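Local coordinates for response regulator receiver domain protein (CheY) (Rhodospirillum rubrum, PDB 3HEB) that probably relays a two-component signal as a CheY-like receiver domain, taking a phosphoryl group from a partner histidine kinase onto an aspartate, at residues V5-I10 with L62-L67; R25-N30 with L132-S137; R89-I94 with S137-P142. All blocks are in the same frame, centred on the assembly; numbering follows the deposited sequence.

Interaction 1. Residues V5-I10 with L62-L67; sequences VTIVMI and LVLLDL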
ATOM      1  N   VAL A   5     -10.380  -1.204  13.799  1.00 17.60           N
ATOM      2  CA  VAL A   5      -9.517  -1.773  12.718  1.00 16.62           C
ATOM      3  C   VAL A   5      -8.810  -3.040  13.201  1.00 17.27           C
ATOM      4  O   VAL A   5      -8.062  -3.023  14.180  1.00 18.09           O
ATOM      5  CB  VAL A   5      -8.461  -0.750  12.255  1.00 16.56           C
ATOM      6  CG1 VAL A   5      -7.699  -1.294  11.042  1.00 16.92           C
ATOM      7  CG2 VAL A   5      -9.131   0.573  11.922  1.00 15.01           C
ATOM      8  N   THR A   6      -9.056  -4.146  12.512  1.00 17.11           N
ATOM      9  CA  THR A   6      -8.457  -5.419  12.885  1.00 17.82           C
ATOM     10  C   THR A   6      -7.323  -5.825  11.948  1.00 17.10           C
ATOM     11  O   THR A   6      -7.445  -5.718  10.720  1.00 17.24           O
ATOM     12  CB  THR A   6      -9.494  -6.550  12.850  1.00 19.37           C
ATOM     13  OG1 THR A   6     -10.036  -6.645  11.527  1.00 25.57           O
ATOM     14  CG2 THR A   6     -10.617  -6.286  13.812  1.00 21.18           C
ATOM     15  N   ILE A   7      -6.221  -6.286  12.525  1.00 12.71           N
ATOM     16  CA  ILE A   7      -5.097  -6.754  11.726  1.00 13.11           C
ATOM     17  C   ILE A   7      -5.213  -8.271  11.650  1.00 11.88           C
ATOM     18  O   ILE A   7      -5.230  -8.941  12.681  1.00 11.97           O
ATOM     19  CB  ILE A   7      -3.754  -6.378  12.370  1.00 14.51           C
ATOM     20  CG1 ILE A   7      -3.628  -4.852  12.425  1.00 10.57           C
ATOM     21  CG2 ILE A   7      -2.616  -6.990  11.581  1.00 12.39           C
ATOM     22  CD1 ILE A   7      -2.415  -4.359  13.151  1.00 11.99           C
ATOM     23  N   VAL A   8      -5.337  -8.805  10.438  1.00 10.01           N
ATOM     24  CA  VAL A   8      -5.446 -10.247  10.258  1.00 10.95           C
ATOM     25  C   VAL A   8      -4.102 -10.781   9.785  1.00 11.86           C
ATOM     26  O   VAL A   8      -3.693 -10.527   8.656  1.00 14.28           O
ATOM     27  CB  VAL A   8      -6.526 -10.611   9.212  1.00 12.11           C
ATOM     28  CG1 VAL A   8      -6.570 -12.118   9.029  1.00 13.87           C
ATOM     29  CG2 VAL A   8      -7.889 -10.106   9.653  1.00  8.65           C
HETATM   30  N   MSE A   9      -3.408 -11.512  10.652  1.00 12.61           N
HETATM   31  CA  MSE A   9      -2.103 -12.060  10.299  1.00 13.91           C
HETATM   32  C   MSE A   9      -2.197 -13.508   9.812  1.00 14.27           C
HETATM   33  O   MSE A   9      -2.587 -14.405  10.563  1.00 13.73           O
HETATM   34  CB  MSE A   9      -1.152 -11.961  11.502  1.00 12.42           C
HETATM   35  CG  MSE A   9       0.240 -12.547  11.281  1.00 12.19           C
HETATM   36 SE   MSE A   9       1.385 -12.184  12.648  1.00  4.11          SE
HETATM   37  CE  MSE A   9       0.616 -13.098  13.965  1.00  9.63           C
ATOM     38  N   ILE A  10      -1.857 -13.717   8.543  1.00 14.90           N
ATOM     39  CA  ILE A  10      -1.873 -15.049   7.938  1.00 15.07           C
ATOM     40  C   ILE A  10      -0.417 -15.508   7.756  1.00 16.68           C
ATOM     41  O   ILE A  10       0.239 -15.224   6.748  1.00 16.95           O
ATOM     42  CB  ILE A  10      -2.610 -15.034   6.576  1.00 13.28           C
ATOM     43  CG1 ILE A  10      -4.020 -14.446   6.756  1.00 11.33           C
ATOM     44  CG2 ILE A  10      -2.692 -16.457   6.008  1.00 11.00           C
ATOM     45  CD1 ILE A  10      -4.778 -14.239   5.447  1.00  5.22           C
ATOM     46  N   LEU A  62      -6.764  -4.922   7.987  1.00 17.78           N
ATOM     47  CA  LEU A  62      -5.539  -4.942   7.194  1.00 17.90           C
ATOM     48  C   LEU A  62      -5.089  -6.398   7.271  1.00 18.64           C
ATOM     49  O   LEU A  62      -5.152  -7.010   8.336  1.00 16.43           O
ATOM     50  CB  LEU A  62      -4.454  -4.045   7.810  1.00 17.97           C
ATOM     51  CG  LEU A  62      -3.061  -4.227   7.176  1.00 19.50           C
ATOM     52  CD1 LEU A  62      -2.813  -3.131   6.153  1.00 20.62           C
ATOM     53  CD2 LEU A  62      -1.997  -4.169   8.230  1.00 18.21           C
ATOM     54  N   VAL A  63      -4.639  -6.959   6.154  1.00 18.89           N
ATOM     55  CA  VAL A  63      -4.199  -8.343   6.175  1.00 19.60           C
ATOM     56  C   VAL A  63      -2.732  -8.545   5.826  1.00 18.84           C
ATOM     57  O   VAL A  63      -2.247  -8.067   4.794  1.00 17.72           O
ATOM     58  CB  VAL A  63      -5.055  -9.215   5.231  1.00 19.40           C
ATOM     59  CG1 VAL A  63      -6.519  -9.138   5.637  1.00 21.12           C
ATOM     60  CG2 VAL A  63      -4.898  -8.749   3.815  1.00 24.01           C
ATOM     61  N   LEU A  64      -2.029  -9.232   6.723  1.00 17.96           N
ATOM     62  CA  LEU A  64      -0.627  -9.572   6.521  1.00 18.46           C
ATOM     63  C   LEU A  64      -0.675 -10.978   5.963  1.00 16.55           C
ATOM     64  O   LEU A  64      -1.245 -11.874   6.582  1.00 17.46           O
ATOM     65  CB  LEU A  64       0.143  -9.574   7.838  1.00 19.71           C
ATOM     66  CG  LEU A  64       0.800  -8.244   8.167  1.00 22.53           C
ATOM     67  CD1 LEU A  64       1.789  -7.888   7.055  1.00 20.90           C
ATOM     68  CD2 LEU A  64      -0.275  -7.172   8.308  1.00 22.21           C
ATOM     69  N   LEU A  65      -0.080 -11.176   4.800  1.00 16.44           N
ATOM     70  CA  LEU A  65      -0.127 -12.485   4.175  1.00 15.38           C
ATOM     71  C   LEU A  65       1.211 -13.010   3.686  1.00 15.79           C
ATOM     72  O   LEU A  65       1.932 -12.336   2.951  1.00 14.33           O
ATOM     73  CB  LEU A  65      -1.129 -12.448   3.010  1.00 14.59           C
ATOM     74  CG  LEU A  65      -1.384 -13.698   2.155  1.00 17.43           C
ATOM     75  CD1 LEU A  65      -2.066 -14.787   2.971  1.00 14.57           C
ATOM     76  CD2 LEU A  65      -2.248 -13.309   0.961  1.00 15.72           C
ATOM     77  N   ASP A  66       1.538 -14.220   4.128  1.00 17.25           N
ATOM     78  CA  ASP A  66       2.750 -14.898   3.709  1.00 18.53           C
ATOM     79  C   ASP A  66       2.244 -15.733   2.547  1.00 19.38           C
ATOM     80  O   ASP A  66       1.152 -16.287   2.633  1.00 21.23           O
ATOM     81  CB  ASP A  66       3.280 -15.796   4.829  1.00 20.17           C
ATOM     82  CG  ASP A  66       4.523 -16.564   4.422  1.00 21.46           C
ATOM     83  OD1 ASP A  66       5.241 -16.093   3.518  1.00 22.65           O
ATOM     84  OD2 ASP A  66       4.795 -17.629   5.017  1.00 24.36           O
ATOM     85  N   LEU A  67       3.008 -15.806   1.461  1.00 19.77           N
ATOM     86  CA  LEU A  67       2.589 -16.571   0.286  1.00 18.69           C
ATOM     87  C   LEU A  67       2.835 -18.058   0.477  1.00 21.17           C
ATOM     88  O   LEU A  67       2.193 -18.897  -0.170  1.00 20.74           O
ATOM     89  CB  LEU A  67       3.355 -16.107  -0.949  1.00 17.57           C
ATOM     90  CG  LEU A  67       3.316 -14.618  -1.292  1.00 17.94           C
ATOM     91  CD1 LEU A  67       4.393 -14.336  -2.316  1.00 15.27           C
ATOM     92  CD2 LEU A  67       1.924 -14.210  -1.809  1.00 16.96           C
TER

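Interaction 2. Residues R25-N30 with L132-S137; sequences RRAGVN and LGLFFS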
ATOM      1  N   ARG A  25       3.455  -4.445  18.282  1.00 15.66           N
ATOM      2  CA  ARG A  25       3.165  -3.863  19.589  1.00 16.22           C
ATOM      3  C   ARG A  25       4.290  -2.915  19.919  1.00 17.52           C
ATOM      4  O   ARG A  25       4.072  -1.858  20.498  1.00 18.19           O
ATOM      5  CB  ARG A  25       3.097  -4.936  20.679  1.00 14.03           C
ATOM      6  CG  ARG A  25       2.105  -6.035  20.416  1.00 16.28           C
ATOM      7  CD  ARG A  25       0.789  -5.462  19.925  1.00 15.67           C
ATOM      8  NE  ARG A  25      -0.257  -6.475  19.858  1.00 14.61           N
ATOM      9  CZ  ARG A  25      -1.464  -6.270  19.341  1.00 14.19           C
ATOM     10  NH1 ARG A  25      -1.778  -5.088  18.831  1.00 13.25           N
ATOM     11  NH2 ARG A  25      -2.373  -7.236  19.382  1.00 14.38           N
ATOM     12  N   ARG A  26       5.500  -3.306  19.536  1.00 19.70           N
ATOM     13  CA  ARG A  26       6.685  -2.497  19.785  1.00 22.10           C
ATOM     14  C   ARG A  26       6.491  -1.115  19.174  1.00 20.89           C
ATOM     15  O   ARG A  26       6.985  -0.124  19.698  1.00 23.15           O
ATOM     16  CB  ARG A  26       7.905  -3.167  19.156  1.00 25.92           C
ATOM     17  CG  ARG A  26       9.208  -3.005  19.933  1.00 32.46           C
ATOM     18  CD  ARG A  26      10.369  -3.620  19.144  1.00 38.17           C
ATOM     19  NE  ARG A  26      11.537  -3.928  19.969  1.00 41.84           N
ATOM     20  CZ  ARG A  26      11.548  -4.830  20.946  1.00 44.02           C
ATOM     21  NH1 ARG A  26      10.451  -5.525  21.232  1.00 42.90           N
ATOM     22  NH2 ARG A  26      12.664  -5.044  21.635  1.00 45.11           N
ATOM     23  N   ALA A  27       5.759  -1.063  18.067  1.00 18.98           N
ATOM     24  CA  ALA A  27       5.504   0.184  17.360  1.00 18.06           C
ATOM     25  C   ALA A  27       4.378   1.002  17.993  1.00 18.11           C
ATOM     26  O   ALA A  27       4.049   2.092  17.518  1.00 18.67           O
ATOM     27  CB  ALA A  27       5.181  -0.112  15.903  1.00 17.30           C
ATOM     28  N   GLY A  28       3.793   0.479  19.064  1.00 17.41           N
ATOM     29  CA  GLY A  28       2.723   1.191  19.736  1.00 17.59           C
ATOM     30  C   GLY A  28       1.342   0.843  19.217  1.00 19.45           C
ATOM     31  O   GLY A  28       0.353   1.473  19.600  1.00 18.67           O
ATOM     32  N   VAL A  29       1.257  -0.155  18.342  1.00 19.51           N
ATOM     33  CA  VAL A  29      -0.032  -0.552  17.798  1.00 19.68           C
ATOM     34  C   VAL A  29      -0.713  -1.531  18.736  1.00 18.79           C
ATOM     35  O   VAL A  29      -0.208  -2.620  18.977  1.00 19.62           O
ATOM     36  CB  VAL A  29       0.111  -1.196  16.392  1.00 19.20           C
ATOM     37  CG1 VAL A  29      -1.239  -1.698  15.903  1.00 17.41           C
ATOM     38  CG2 VAL A  29       0.639  -0.174  15.412  1.00 18.80           C
ATOM     39  N   ASN A  30      -1.874  -1.137  19.253  1.00 19.85           N
ATOM     40  CA  ASN A  30      -2.641  -1.974  20.176  1.00 21.37           C
ATOM     41  C   ASN A  30      -3.836  -2.663  19.523  1.00 21.17           C
ATOM     42  O   ASN A  30      -4.603  -3.354  20.197  1.00 21.47           O
ATOM     43  CB  ASN A  30      -3.141  -1.129  21.345  1.00 23.02           C
ATOM     44  CG  ASN A  30      -2.014  -0.537  22.159  1.00 27.06           C
ATOM     45  OD1 ASN A  30      -2.194   0.478  22.832  1.00 31.71           O
ATOM     46  ND2 ASN A  30      -0.845  -1.170  22.113  1.00 27.91           N
ATOM     47  N   LEU A 132       6.500  -1.188   9.712  1.00 14.16           N
ATOM     48  CA  LEU A 132       5.186  -1.514   9.149  1.00 14.46           C
ATOM     49  C   LEU A 132       4.082  -1.044  10.127  1.00 14.41           C
ATOM     50  O   LEU A 132       3.053  -0.490   9.718  1.00 14.71           O
ATOM     51  CB  LEU A 132       5.086  -3.036   8.957  1.00 16.51           C
ATOM     52  CG  LEU A 132       4.006  -3.707   8.090  1.00 17.77           C
ATOM     53  CD1 LEU A 132       3.754  -5.110   8.625  1.00 16.41           C
ATOM     54  CD2 LEU A 132       2.724  -2.931   8.111  1.00 17.73           C
ATOM     55  N   GLY A 133       4.312  -1.278  11.419  1.00 12.62           N
ATOM     56  CA  GLY A 133       3.356  -0.884  12.440  1.00 11.96           C
ATOM     57  C   GLY A 133       3.210   0.624  12.528  1.00 12.70           C
ATOM     58  O   GLY A 133       2.104   1.132  12.683  1.00 14.39           O
ATOM     59  N   LEU A 134       4.321   1.343  12.424  1.00 11.82           N
ATOM     60  CA  LEU A 134       4.294   2.797  12.480  1.00 12.09           C
ATOM     61  C   LEU A 134       3.509   3.371  11.309  1.00 13.40           C
ATOM     62  O   LEU A 134       2.714   4.284  11.485  1.00 14.96           O
ATOM     63  CB  LEU A 134       5.720   3.357  12.466  1.00 10.98           C
ATOM     64  CG  LEU A 134       6.479   3.134  13.774  1.00 14.00           C
ATOM     65  CD1 LEU A 134       7.930   3.563  13.631  1.00 12.17           C
ATOM     66  CD2 LEU A 134       5.775   3.920  14.886  1.00 11.64           C
ATOM     67  N   PHE A 135       3.743   2.830  10.117  1.00 15.36           N
ATOM     68  CA  PHE A 135       3.062   3.278   8.905  1.00 16.50           C
ATOM     69  C   PHE A 135       1.568   2.993   9.001  1.00 16.93           C
ATOM     70  O   PHE A 135       0.742   3.815   8.618  1.00 17.11           O
ATOM     71  CB  PHE A 135       3.637   2.552   7.693  1.00 18.79           C
ATOM     72  CG  PHE A 135       3.226   3.148   6.387  1.00 19.10           C
ATOM     73  CD1 PHE A 135       3.574   4.460   6.067  1.00 19.54           C
ATOM     74  CD2 PHE A 135       2.509   2.396   5.465  1.00 18.37           C
ATOM     75  CE1 PHE A 135       3.210   5.012   4.836  1.00 19.95           C
ATOM     76  CE2 PHE A 135       2.140   2.935   4.237  1.00 17.08           C
ATOM     77  CZ  PHE A 135       2.489   4.245   3.920  1.00 17.71           C
ATOM     78  N   PHE A 136       1.237   1.813   9.506  1.00 17.00           N
ATOM     79  CA  PHE A 136      -0.143   1.403   9.684  1.00 17.96           C
ATOM     80  C   PHE A 136      -0.900   2.475  10.469  1.00 19.81           C
ATOM     81  O   PHE A 136      -2.012   2.862  10.118  1.00 19.90           O
ATOM     82  CB  PHE A 136      -0.184   0.083  10.464  1.00 19.10           C
ATOM     83  CG  PHE A 136      -1.554  -0.287  10.956  1.00 22.39           C
ATOM     84  CD1 PHE A 136      -2.477  -0.892  10.103  1.00 21.94           C
ATOM     85  CD2 PHE A 136      -1.936  -0.009  12.273  1.00 21.92           C
ATOM     86  CE1 PHE A 136      -3.753  -1.213  10.547  1.00 21.07           C
ATOM     87  CE2 PHE A 136      -3.216  -0.328  12.729  1.00 21.47           C
ATOM     88  CZ  PHE A 136      -4.125  -0.931  11.860  1.00 23.19           C
ATOM     89  N   SER A 137      -0.285   2.958  11.537  1.00 20.88           N
ATOM     90  CA  SER A 137      -0.923   3.957  12.380  1.00 22.31           C
ATOM     91  C   SER A 137      -1.004   5.318  11.709  1.00 21.16           C
ATOM     92  O   SER A 137      -1.649   6.230  12.227  1.00 21.85           O
ATOM     93  CB  SER A 137      -0.168   4.075  13.703  1.00 22.61           C
ATOM     94  OG  SER A 137       1.113   4.629  13.486  1.00 25.64           O
TER

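Interaction 3. Residues R89-I94 with S137-P142; sequences RSPVVI and SVMQVP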
ATOM      1  N   ARG A  89     -11.713  -4.160  -0.689  1.00 15.36           N
ATOM      2  CA  ARG A  89     -11.293  -2.835  -0.262  1.00 16.36           C
ATOM      3  C   ARG A  89     -10.299  -2.925   0.893  1.00 16.36           C
ATOM      4  O   ARG A  89      -9.681  -1.931   1.271  1.00 17.70           O
ATOM      5  CB  ARG A  89     -12.506  -2.007   0.150  1.00 16.36           C
ATOM      6  CG  ARG A  89     -12.216  -0.527   0.307  1.00 18.41           C
ATOM      7  CD  ARG A  89     -13.476   0.227   0.675  1.00 19.84           C
ATOM      8  NE  ARG A  89     -14.435   0.261  -0.426  1.00 18.91           N
ATOM      9  CZ  ARG A  89     -15.722   0.545  -0.273  1.00 18.76           C
ATOM     10  NH1 ARG A  89     -16.201   0.812   0.932  1.00 18.76           N
ATOM     11  NH2 ARG A  89     -16.530   0.572  -1.319  1.00 21.17           N
ATOM     12  N   SER A  90     -10.150  -4.124   1.449  1.00 15.47           N
ATOM     13  CA  SER A  90      -9.233  -4.345   2.551  1.00 12.32           C
ATOM     14  C   SER A  90      -7.810  -4.347   2.040  1.00 14.42           C
ATOM     15  O   SER A  90      -7.472  -5.119   1.131  1.00 15.43           O
ATOM     16  CB  SER A  90      -9.510  -5.688   3.223  1.00 10.72           C
ATOM     17  OG  SER A  90     -10.713  -5.670   3.959  1.00  9.96           O
ATOM     18  N   PRO A  91      -6.956  -3.468   2.594  1.00 14.27           N
ATOM     19  CA  PRO A  91      -5.566  -3.439   2.142  1.00 14.43           C
ATOM     20  C   PRO A  91      -4.875  -4.759   2.466  1.00 13.42           C
ATOM     21  O   PRO A  91      -5.059  -5.327   3.541  1.00 14.60           O
ATOM     22  CB  PRO A  91      -4.968  -2.252   2.907  1.00 13.48           C
ATOM     23  CG  PRO A  91      -5.836  -2.138   4.105  1.00 14.55           C
ATOM     24  CD  PRO A  91      -7.212  -2.383   3.552  1.00 14.75           C
ATOM     25  N   VAL A  92      -4.091  -5.251   1.523  1.00 12.62           N
ATOM     26  CA  VAL A  92      -3.383  -6.494   1.732  1.00 14.38           C
ATOM     27  C   VAL A  92      -1.899  -6.235   1.615  1.00 12.95           C
ATOM     28  O   VAL A  92      -1.439  -5.691   0.617  1.00 10.82           O
ATOM     29  CB  VAL A  92      -3.788  -7.552   0.696  1.00 15.20           C
ATOM     30  CG1 VAL A  92      -3.040  -8.853   0.965  1.00 16.60           C
ATOM     31  CG2 VAL A  92      -5.287  -7.779   0.757  1.00 17.18           C
ATOM     32  N   VAL A  93      -1.157  -6.629   2.643  1.00 12.31           N
ATOM     33  CA  VAL A  93       0.284  -6.452   2.650  1.00 10.26           C
ATOM     34  C   VAL A  93       0.918  -7.828   2.586  1.00 10.10           C
ATOM     35  O   VAL A  93       0.798  -8.624   3.517  1.00  8.88           O
ATOM     36  CB  VAL A  93       0.753  -5.700   3.930  1.00 10.86           C
ATOM     37  CG1 VAL A  93       2.267  -5.681   4.010  1.00 10.71           C
ATOM     38  CG2 VAL A  93       0.235  -4.266   3.910  1.00 11.95           C
ATOM     39  N   ILE A  94       1.568  -8.122   1.466  1.00  9.36           N
ATOM     40  CA  ILE A  94       2.224  -9.405   1.306  1.00  8.85           C
ATOM     41  C   ILE A  94       3.518  -9.334   2.085  1.00 12.01           C
ATOM     42  O   ILE A  94       4.284  -8.384   1.945  1.00 13.86           O
ATOM     43  CB  ILE A  94       2.565  -9.707  -0.163  1.00  8.79           C
ATOM     44  CG1 ILE A  94       1.291  -9.757  -1.012  1.00  5.73           C
ATOM     45  CG2 ILE A  94       3.314 -11.020  -0.249  1.00  4.33           C
ATOM     46  CD1 ILE A  94       0.323 -10.840  -0.602  1.00  6.76           C
ATOM     47  N   SER A 137      -0.285   2.958  11.537  1.00 20.88           N
ATOM     48  CA  SER A 137      -0.923   3.957  12.380  1.00 22.31           C
ATOM     49  C   SER A 137      -1.004   5.318  11.709  1.00 21.16           C
ATOM     50  O   SER A 137      -1.649   6.230  12.227  1.00 21.85           O
ATOM     51  CB  SER A 137      -0.168   4.075  13.703  1.00 22.61           C
ATOM     52  OG  SER A 137       1.113   4.629  13.486  1.00 25.64           O
ATOM     53  N   VAL A 138      -0.359   5.449  10.556  1.00 18.54           N
ATOM     54  CA  VAL A 138      -0.347   6.706   9.810  1.00 16.88           C
ATOM     55  C   VAL A 138      -1.319   6.699   8.620  1.00 15.37           C
ATOM     56  O   VAL A 138      -1.804   7.753   8.197  1.00 13.85           O
ATOM     57  CB  VAL A 138       1.088   6.999   9.297  1.00 18.51           C
ATOM     58  CG1 VAL A 138       1.049   7.895   8.076  1.00 18.47           C
ATOM     59  CG2 VAL A 138       1.914   7.642  10.403  1.00 18.61           C
HETATM   60  N   MSE A 139      -1.602   5.509   8.094  1.00 12.33           N
HETATM   61  CA  MSE A 139      -2.483   5.341   6.939  1.00 10.97           C
HETATM   62  C   MSE A 139      -3.954   5.191   7.302  1.00 11.50           C
HETATM   63  O   MSE A 139      -4.297   4.933   8.455  1.00 12.40           O
HETATM   64  CB  MSE A 139      -2.049   4.110   6.116  1.00  8.53           C
HETATM   65  CG  MSE A 139      -2.244   2.759   6.797  1.00  4.53           C
HETATM   66 SE   MSE A 139      -1.578   1.347   5.849  1.00  1.27          SE
HETATM   67  CE  MSE A 139      -3.008   0.871   4.952  1.00  5.14           C
ATOM     68  N   GLN A 140      -4.817   5.367   6.305  1.00 12.18           N
ATOM     69  CA  GLN A 140      -6.259   5.202   6.480  1.00 13.17           C
ATOM     70  C   GLN A 140      -6.631   3.786   6.022  1.00 13.72           C
ATOM     71  O   GLN A 140      -6.317   3.401   4.898  1.00 13.06           O
ATOM     72  CB  GLN A 140      -7.023   6.196   5.609  1.00 14.69           C
ATOM     73  CG  GLN A 140      -6.848   7.649   5.972  1.00 15.68           C
ATOM     74  CD  GLN A 140      -7.808   8.095   7.048  1.00 17.69           C
ATOM     75  OE1 GLN A 140      -7.835   9.271   7.413  1.00 21.14           O
ATOM     76  NE2 GLN A 140      -8.611   7.164   7.561  1.00 16.76           N
ATOM     77  N   VAL A 141      -7.278   3.013   6.893  1.00 13.92           N
ATOM     78  CA  VAL A 141      -7.726   1.664   6.541  1.00 14.21           C
ATOM     79  C   VAL A 141      -9.234   1.775   6.383  1.00 16.38           C
ATOM     80  O   VAL A 141      -9.941   2.056   7.342  1.00 17.33           O
ATOM     81  CB  VAL A 141      -7.421   0.628   7.646  1.00 11.36           C
ATOM     82  CG1 VAL A 141      -7.960  -0.724   7.233  1.00 11.36           C
ATOM     83  CG2 VAL A 141      -5.925   0.527   7.874  1.00  9.97           C
ATOM     84  N   PRO A 142      -9.751   1.543   5.168  1.00 18.77           N
ATOM     85  CA  PRO A 142     -11.190   1.644   4.917  1.00 19.10           C
ATOM     86  C   PRO A 142     -11.993   0.417   5.313  1.00 20.32           C
ATOM     87  O   PRO A 142     -11.433  -0.655   5.554  1.00 21.14           O
ATOM     88  CB  PRO A 142     -11.240   1.869   3.417  1.00 18.72           C
ATOM     89  CG  PRO A 142     -10.178   0.891   2.947  1.00 16.04           C
ATOM     90  CD  PRO A 142      -9.037   1.157   3.932  1.00 19.02           C
TER
HETATM   91  O   HOH W   1     -11.265  -3.281   5.119  1.00 17.45           O

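Interaction 1. Residues V5-I10 with L62-L67
I10 and L65 run alongside each other on one face of the sheet, with I10 CG2 3.5 Å from L65 CD1. With CG of L65 swung opposite the backbone N (chi1 180°) and chi2 near 67°, CD1 turns back toward I10 CB and CG2. V8 and V63 share that face, CB of V8 lying 3.9 Å from V63 CG1. On the other face I7 CG2 lies 4.0 Å from L64 CD2. Beta-branched and leucine side chains suit two neighbouring strands buried on both faces.

Between the two faces, five backbone bonds alternate from strand to strand: L62 N to T6 O, V8 N to L62 O (2.8 Å, 170°), L64 N to V8 O, I10 N to L64 O, and D66 N to I10 O. Outward, strands 33-36 and 92-96 flank the pair, while helix 122-136 packs over the face of I7, L62 and L64.

The last of these bonds leads to D66, the predicted phosphorylation site, unmodified here; its OD1 is hydrogen-bonded to T96 OG1, and its OD2 lies close to the carboxylates of E11 and D12. Adjacent parallel strands delivering an acidic cluster to their C-terminal ends are the signature of the CheY-like (beta-alpha)5 receiver fold.

Interaction 2. Residues R25-N30 with L132-S137
A27 and G133 bring the two backbones within 5.5 Å, CA to CA, where the end of helix 14-26 meets the last turn of helix 122-136, the first and last helices of the receiver fold on one side of its sheet. Helix 14-26 closes in a Schellman motif: G28, with a positive phi of 91°, leaves the helical path, and its N bonds back to R25 O. A side chain there would collide with the preceding carbonyl oxygen, so glycine fits. At G133 the reason is different, since a beta carbon would run into A27 CB.

The small A27 can therefore settle against bare helix backbone, its CB 4.0 Å from G133 C. The end of L134 bends nearer, its CD2 3.6 Å from A27 O. V29 spans the same turn, from G133 to F136. Its CG2 touches G133 O at 3.4 Å, whereas CG1, trans to the backbone N (chi1 175°), meets F136 CE2 at 4.0 Å, the two side chains crossing at about a right angle. With an alanine here both methyl branches are gone, which would probably leave a gap beside G133 and deprive the F136 ring of one of its apolar neighbours.

F136 continues inward onto I7 and L62, while F135 on the same helix stacks with F135 of the second subunit. The loop after the Schellman turn is also tied to its own helix: R25 NH1, which also bonds N31 O, donates a hydrogen bond to V29 O at 2.9 Å, in the guanidinium plane but above the carbonyl plane.

Interaction 3. Residues R89-I94 with S137-P142
The P91 and P142 rings meet through their CD atoms, 4.0 Å apart. The P91 ring also receives V141, which crosses it at about a right angle and brings CG1 to 4.0 Å from P91 CG. M139, a selenomethionine, extends its terminal CE to 4.2 Å from the same P91 CG. Prolines suit these places because they offer compact carbon surfaces on irregular backbone. The aliphatic part of R89 slants across P142, with CG 3.6 Å from P142 CG; the carbonyl oxygen R89 O also comes 3.3 Å from that carbon.

The polar link is a single water, which accepts from S90 OG and donates to P142 O, each at 2.7 Å. The charged end of R89 is directed outside the contact: the chain bends at chi3 (-69°), and NH2 forms a salt bridge with D109 of the second subunit, while NH1 bonds to E143 O. At the same dimer surface, Q140 O bonds to Y108 OH and Q140 OE1 to T117 OG1, both of the second subunit.

The loop after helix 122-136 thus runs back past the entrance of strand 92-96, where P91 also touches L62 of neighbouring strand 61-65.

From the N terminus, strand 6-10 enters the core and, after helix 14-26, strand 33-36 and helix 39-47, meets strand 61-65, closing interaction 1. Interaction 2 opens at the end of helix 14-26, inside that loop, and closes at the end of helix 122-136, so the two cross. Interaction 3, in series with interaction 1, opens just before strand 92-96 and closes in the loop after helix 122-136, crossing interaction 2, with which it shares S137. F136 joins them, packing on V5, I7 and L62 of interaction 1 and on V141 of interaction 3. Backbone pairing of V63 and L65 with V93 places interactions 1 and 3 in one sheet. Interactions 2 and 3 border the second subunit.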